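Local coordinates for protein tudor (Drosophila melanogaster, PDB 3NTK) that recognises methylated arginines of the Piwi protein Aubergine through its last extended Tudor domain and is required for germ cell formation, at residues K120-L125 with N161-L166. Numbering follows the deposited sequence.
Sequences KCDAAL and NISEKL
In the OB-fold part of this extended Tudor domain, Asp122 in the first turn of helix 120-131 faces Ser163 in the short helical turn that follows strand 160-161, and Leu166 just after it. CA atoms of Asp122 and Ser163 lie 6.4 Å apart, close enough for the two side chains to meet directly. With its hydroxyl anti to the backbone nitrogen (chi1 179°), Ser163 donates from OG to Asp122 OD2 at 3.0 Å, arriving above the carboxylate, 35° out of its plane. The same OD2 accepts the backbone N-H of Ser119, just ahead of the helix; the two donors hold the carboxylate between the helix start and the turn at 162-165. Asp122 chi1 of -68° sets CG beside its own backbone N, from where the carboxylate reaches both. A water lies 2.6 Å from Asp122 OD1 and 3.0 Å from Ser163 O, placed to bridge the two, though it has more acceptors within reach than protons to give. Leu166 supplies the apolar side: its CD1 rests 3.4 Å from Asp122 OD1 and 3.6 Å from Asp122 CB, shielding one flank of the buried carboxylate. One helical turn on, Leu125 CD1 approaches Leu166 CB more loosely, at 4.4 Å. Leu166 and Ile162 also pack on Leu126 and Phe129, farther along helix 120-131. The C-terminal tail also touches the contact: Asp122 and Leu125 meet Cys169, whose disulfide with Cys121 ties the chain end to the helix, while Ile162 pairs by backbone with Leu155 of strand 151-157.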
# COMPACT_ATOMS: atom_id res chain seq x y z
N LYS A 120 -12.99 -7.10 -20.47
CA LYS A 120 -11.70 -6.81 -21.07
C LYS A 120 -11.57 -5.30 -21.20
O LYS A 120 -10.52 -4.72 -20.90
CB LYS A 120 -11.62 -7.48 -22.44
CG LYS A 120 -10.23 -7.57 -23.04
CD LYS A 120 -10.26 -8.50 -24.26
CE LYS A 120 -8.85 -8.80 -24.75
NZ LYS A 120 -8.87 -9.83 -25.83
N CYS A 121 -12.64 -4.66 -21.65
CA CYS A 121 -12.68 -3.20 -21.81
C CYS A 121 -12.54 -2.52 -20.45
O CYS A 121 -11.77 -1.57 -20.30
CB CYS A 121 -13.99 -2.78 -22.48
SG CYS A 121 -14.20 -0.99 -22.79
N ASP A 122 -13.30 -3.00 -19.47
CA ASP A 122 -13.23 -2.41 -18.13
C ASP A 122 -11.79 -2.42 -17.62
O ASP A 122 -11.29 -1.40 -17.15
CB ASP A 122 -14.09 -3.19 -17.12
CG ASP A 122 -15.57 -3.06 -17.39
OD1 ASP A 122 -16.00 -2.01 -17.90
OD2 ASP A 122 -16.32 -4.01 -17.07
N ALA A 123 -11.15 -3.58 -17.71
CA ALA A 123 -9.78 -3.74 -17.25
C ALA A 123 -8.83 -2.70 -17.84
O ALA A 123 -7.99 -2.13 -17.13
CB ALA A 123 -9.28 -5.14 -17.56
N ALA A 124 -8.95 -2.46 -19.14
CA ALA A 124 -8.08 -1.51 -19.83
C ALA A 124 -8.35 -0.06 -19.46
O ALA A 124 -7.43 0.76 -19.42
CB ALA A 124 -8.21 -1.70 -21.35
N LEU A 125 -9.61 0.26 -19.18
CA LEU A 125 -10.02 1.62 -18.83
C LEU A 125 -9.82 1.95 -17.35
O LEU A 125 -9.71 3.12 -16.97
CB LEU A 125 -11.49 1.82 -19.19
CG LEU A 125 -11.97 3.15 -19.78
CD1 LEU A 125 -13.47 3.24 -19.57
CD2 LEU A 125 -11.28 4.33 -19.12
N ASN A 161 -21.10 -1.13 -8.38
CA ASN A 161 -20.08 -1.98 -9.01
C ASN A 161 -19.30 -1.12 -9.99
O ASN A 161 -19.89 -0.42 -10.82
CB ASN A 161 -20.73 -3.16 -9.73
CG ASN A 161 -21.06 -4.31 -8.80
OD1 ASN A 161 -20.17 -4.93 -8.23
ND2 ASN A 161 -22.35 -4.59 -8.64
N ILE A 162 -17.97 -1.17 -9.89
CA ILE A 162 -17.10 -0.37 -10.74
C ILE A 162 -17.46 -0.42 -12.23
O ILE A 162 -17.44 0.61 -12.91
CB ILE A 162 -15.62 -0.79 -10.55
CG1 ILE A 162 -14.69 0.19 -11.28
CG2 ILE A 162 -15.41 -2.21 -11.01
CD1 ILE A 162 -14.71 1.59 -10.72
N SER A 163 -17.81 -1.60 -12.73
CA SER A 163 -18.17 -1.76 -14.14
C SER A 163 -19.31 -0.83 -14.55
O SER A 163 -19.41 -0.42 -15.71
CB SER A 163 -18.56 -3.21 -14.42
OG SER A 163 -18.94 -3.39 -15.77
N GLU A 164 -20.18 -0.49 -13.60
CA GLU A 164 -21.30 0.39 -13.89
C GLU A 164 -20.85 1.84 -14.03
O GLU A 164 -21.45 2.61 -14.78
CB GLU A 164 -22.35 0.30 -12.78
CG GLU A 164 -23.56 1.19 -13.02
CD GLU A 164 -24.55 1.17 -11.88
OE1 GLU A 164 -24.97 0.06 -11.48
OE2 GLU A 164 -24.91 2.26 -11.38
N LYS A 165 -19.79 2.22 -13.31
CA LYS A 165 -19.29 3.59 -13.37
C LYS A 165 -18.34 3.82 -14.54
O LYS A 165 -17.98 4.96 -14.83
CB LYS A 165 -18.60 3.95 -12.05
CG LYS A 165 -19.40 3.56 -10.82
CD LYS A 165 -20.76 4.24 -10.77
CE LYS A 165 -20.65 5.72 -10.48
NZ LYS A 165 -21.98 6.31 -10.17
N LEU A 166 -17.92 2.74 -15.19
CA LEU A 166 -17.04 2.85 -16.35
C LEU A 166 -17.95 3.01 -17.56
O LEU A 166 -18.25 2.05 -18.26
CB LEU A 166 -16.18 1.59 -16.49
CG LEU A 166 -15.20 1.32 -15.34
CD1 LEU A 166 -14.46 0.02 -15.59
CD2 LEU A 166 -14.22 2.48 -15.21
O HOH W 1 -18.51 -1.71 -18.27